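PDB 3MOI: probable dehydrogenase from Bordetella bronchiseptica, which probably catalyses an NAD(P)-dependent oxidation or reduction, as a Gfo/Idh/MocA-type dehydrogenase whose substrate is not established. Local coordinates for residues 97-108 with 362-373. Numbering follows the deposited sequence.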
# COMPACT_ATOMS: atom_id res chain seq x y z
N LEU A 97 25.22 5.30 -3.07
CA LEU A 97 26.44 5.03 -3.87
C LEU A 97 27.07 6.37 -4.29
O LEU A 97 28.22 6.65 -3.91
CB LEU A 97 26.11 4.25 -5.15
CG LEU A 97 26.98 3.13 -5.71
CD1 LEU A 97 27.09 3.21 -7.23
CD2 LEU A 97 28.35 2.99 -5.07
N THR A 98 26.32 7.15 -5.09
CA THR A 98 26.69 8.44 -5.58
C THR A 98 25.39 9.05 -6.02
O THR A 98 24.42 8.32 -6.26
CB THR A 98 27.33 8.44 -6.96
OG1 THR A 98 27.54 7.11 -7.46
CG2 THR A 98 28.49 9.30 -7.02
N LEU A 99 25.42 10.37 -6.28
CA LEU A 99 24.32 11.09 -6.86
C LEU A 99 24.49 11.23 -8.37
O LEU A 99 23.56 11.63 -9.07
CB LEU A 99 24.27 12.49 -6.28
CG LEU A 99 23.47 12.85 -5.01
CD1 LEU A 99 23.33 11.69 -4.04
CD2 LEU A 99 24.08 14.14 -4.38
N SER A 100 25.65 10.86 -8.88
CA SER A 100 26.02 11.20 -10.25
C SER A 100 26.28 9.95 -11.18
O SER A 100 27.14 9.14 -10.94
CB SER A 100 27.26 12.08 -10.15
OG SER A 100 28.13 11.85 -11.22
N ARG A 101 25.56 9.84 -12.28
CA ARG A 101 25.82 8.76 -13.18
C ARG A 101 27.27 8.65 -13.67
O ARG A 101 27.81 7.54 -13.76
CB ARG A 101 24.90 8.90 -14.35
CG ARG A 101 23.37 8.68 -14.01
CD ARG A 101 22.46 9.26 -15.06
NE ARG A 101 21.82 8.18 -15.84
CZ ARG A 101 22.27 7.64 -16.98
NH1 ARG A 101 23.41 8.06 -17.54
NH2 ARG A 101 21.56 6.64 -17.56
N ASP A 102 27.90 9.77 -13.98
CA ASP A 102 29.28 9.77 -14.39
C ASP A 102 30.17 9.19 -13.30
O ASP A 102 31.11 8.41 -13.57
CB ASP A 102 29.77 11.20 -14.67
CG ASP A 102 29.13 11.84 -15.88
OD1 ASP A 102 28.76 11.14 -16.87
OD2 ASP A 102 29.04 13.11 -15.88
N GLU A 103 29.95 9.64 -12.07
CA GLU A 103 30.66 9.04 -10.96
C GLU A 103 30.47 7.52 -10.95
O GLU A 103 31.44 6.72 -10.90
CB GLU A 103 30.25 9.65 -9.61
CG GLU A 103 30.84 11.06 -9.43
CD GLU A 103 30.77 11.65 -7.99
OE1 GLU A 103 30.44 10.94 -7.03
OE2 GLU A 103 31.07 12.87 -7.81
N ALA A 104 29.22 7.12 -10.99
CA ALA A 104 28.93 5.71 -10.97
C ALA A 104 29.70 4.99 -12.08
O ALA A 104 30.14 3.91 -11.88
CB ALA A 104 27.51 5.49 -11.07
N ASP A 105 29.90 5.61 -13.22
CA ASP A 105 30.65 4.98 -14.29
C ASP A 105 32.10 4.93 -13.92
O ASP A 105 32.72 3.94 -14.19
CB ASP A 105 30.49 5.69 -15.66
CG ASP A 105 29.12 5.43 -16.29
OD1 ASP A 105 28.38 4.49 -15.81
OD2 ASP A 105 28.76 6.15 -17.25
N ARG A 106 32.63 5.97 -13.31
CA ARG A 106 34.04 5.92 -12.93
C ARG A 106 34.29 4.84 -11.92
O ARG A 106 35.38 4.23 -11.91
CB ARG A 106 34.54 7.24 -12.32
CG ARG A 106 34.71 8.46 -13.27
CD ARG A 106 35.45 9.60 -12.44
NE ARG A 106 36.81 9.15 -12.06
CZ ARG A 106 37.51 9.52 -10.98
NH1 ARG A 106 37.01 10.35 -10.04
NH2 ARG A 106 38.72 9.03 -10.82
N MET A 107 33.31 4.60 -11.07
CA MET A 107 33.42 3.58 -10.00
C MET A 107 33.44 2.15 -10.60
O MET A 107 34.31 1.31 -10.29
CB MET A 107 32.31 3.79 -8.95
CG MET A 107 32.47 5.09 -8.04
SD MET A 107 31.05 5.59 -7.04
CE MET A 107 30.42 6.60 -8.17
N ILE A 108 32.53 1.92 -11.54
CA ILE A 108 32.41 0.65 -12.22
C ILE A 108 33.74 0.36 -12.94
O ILE A 108 34.32 -0.71 -12.79
CB ILE A 108 31.17 0.67 -13.17
CG1 ILE A 108 29.87 0.66 -12.31
CG2 ILE A 108 31.17 -0.48 -14.19
CD1 ILE A 108 28.58 1.08 -13.06
N ALA A 362 28.61 -2.72 -8.32
CA ALA A 362 28.56 -1.28 -8.68
C ALA A 362 27.46 -1.05 -9.73
O ALA A 362 26.77 -0.04 -9.64
CB ALA A 362 29.87 -0.78 -9.11
N ARG A 363 27.22 -2.02 -10.65
CA ARG A 363 26.20 -1.86 -11.66
C ARG A 363 24.82 -1.91 -11.06
O ARG A 363 23.94 -1.29 -11.56
CB ARG A 363 26.32 -2.90 -12.76
CG ARG A 363 27.41 -2.57 -13.78
CD ARG A 363 27.95 -3.83 -14.45
NE ARG A 363 29.12 -3.53 -15.24
CZ ARG A 363 29.10 -3.01 -16.48
NH1 ARG A 363 27.96 -2.76 -17.07
NH2 ARG A 363 30.23 -2.75 -17.12
N TRP A 364 24.64 -2.63 -9.98
CA TRP A 364 23.37 -2.73 -9.35
C TRP A 364 23.11 -1.42 -8.69
O TRP A 364 22.02 -0.89 -8.75
CB TRP A 364 23.42 -3.87 -8.37
CG TRP A 364 22.38 -3.90 -7.31
CD1 TRP A 364 22.27 -3.07 -6.23
CD2 TRP A 364 21.39 -4.90 -7.14
NE1 TRP A 364 21.19 -3.44 -5.45
CE2 TRP A 364 20.65 -4.57 -5.99
CE3 TRP A 364 21.04 -6.04 -7.86
CZ2 TRP A 364 19.62 -5.35 -5.54
CZ3 TRP A 364 20.02 -6.79 -7.43
CH2 TRP A 364 19.31 -6.45 -6.28
N GLY A 365 24.12 -0.88 -8.03
CA GLY A 365 24.07 0.47 -7.45
C GLY A 365 23.68 1.56 -8.45
O GLY A 365 22.71 2.33 -8.20
N LYS A 366 24.37 1.59 -9.60
CA LYS A 366 24.03 2.62 -10.62
C LYS A 366 22.59 2.48 -11.00
O LYS A 366 21.86 3.48 -11.09
CB LYS A 366 24.90 2.55 -11.89
CG LYS A 366 24.53 3.59 -12.95
CD LYS A 366 25.41 3.49 -14.20
CE LYS A 366 25.18 4.69 -15.14
NZ LYS A 366 26.03 4.57 -16.40
N ASP A 367 22.18 1.24 -11.20
CA ASP A 367 20.83 0.92 -11.53
C ASP A 367 19.82 1.44 -10.50
O ASP A 367 18.81 2.07 -10.87
CB ASP A 367 20.66 -0.56 -11.79
CG ASP A 367 19.23 -0.90 -12.18
OD1 ASP A 367 18.89 -0.90 -13.42
OD2 ASP A 367 18.45 -1.08 -11.23
N THR A 368 20.13 1.29 -9.22
CA THR A 368 19.26 1.87 -8.20
C THR A 368 19.30 3.39 -8.28
O THR A 368 18.25 4.11 -8.14
CB THR A 368 19.65 1.36 -6.84
OG1 THR A 368 19.35 -0.03 -6.79
CG2 THR A 368 18.91 2.10 -5.70
N LEU A 369 20.48 3.95 -8.51
CA LEU A 369 20.53 5.41 -8.68
C LEU A 369 19.59 5.78 -9.84
O LEU A 369 18.78 6.68 -9.68
CB LEU A 369 21.94 5.89 -8.89
CG LEU A 369 22.19 7.35 -9.30
CD1 LEU A 369 21.73 8.38 -8.25
CD2 LEU A 369 23.64 7.48 -9.56
N GLU A 370 19.57 5.01 -10.95
CA GLU A 370 18.73 5.46 -12.09
C GLU A 370 17.30 5.37 -11.75
O GLU A 370 16.52 6.19 -12.20
CB GLU A 370 19.00 4.69 -13.35
CG GLU A 370 20.35 5.03 -13.95
CD GLU A 370 20.79 4.12 -15.07
OE1 GLU A 370 20.06 3.16 -15.41
OE2 GLU A 370 21.87 4.35 -15.66
N VAL A 371 16.93 4.38 -10.95
CA VAL A 371 15.53 4.27 -10.56
C VAL A 371 15.14 5.47 -9.68
O VAL A 371 14.11 6.08 -9.89
CB VAL A 371 15.25 2.95 -9.85
CG1 VAL A 371 13.87 2.96 -9.24
CG2 VAL A 371 15.46 1.75 -10.84
N CYS A 372 15.97 5.83 -8.71
CA CYS A 372 15.73 7.09 -8.00
C CYS A 372 15.56 8.29 -8.95
O CYS A 372 14.63 9.10 -8.78
CB CYS A 372 16.88 7.43 -7.07
SG CYS A 372 17.12 6.24 -5.72
N LEU A 373 16.43 8.43 -9.95
CA LEU A 373 16.31 9.59 -10.87
C LEU A 373 14.99 9.54 -11.61
O LEU A 373 14.39 10.59 -11.87
CB LEU A 373 17.48 9.69 -11.88
CG LEU A 373 18.87 9.98 -11.21
CD1 LEU A 373 20.07 9.79 -12.15
CD2 LEU A 373 18.92 11.34 -10.55
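Lys366 reaches across to Asp105 over the methyl of Ala104, seated as a knob among Arg101, Ala104, Asp105 and Ile108. Its CG stands anti to the backbone N (chi1 179°) and every later torsion is extended, which carries NZ to the Asp105 carboxylate. There NZ forms a salt bridge with OD1, though the modelled separation is too short to trust. Alanine suits this seam because its small side chain lets the lysine methylenes lie close, Lys366 CG 4.0 Å from Ala104 CB. Gly365, having no side chain, lets Leu97 CD1 lie 4.0 Å from its carbonyl carbon C. Segments 101-108 and 362-373 run nearly antiparallel (173°), and the contact sets helix 362-381 against helix 101-114 of the Rossmann nucleotide-binding fold. Arg101, bent at chi3 (108°), lays its guanidinium almost parallel to the Glu370 carboxylate. Glu370 OE2 sits over the guanidinium face, 3.0 Å from Arg101 NH2, so this pairing rests on charge without a directed N-H; Arg387 pairs with OE1. Leu373 CD1 lies at the guanidinium edge. Leu369 points its branched end at the loop before the helix, CD1 lying 3.3 Å from Thr98 O. Ile108 sets CG1 3.5 Å from Ala362 CB, while its CG2 meets the Arg363 guanidinium obliquely, a group paired with Glu112.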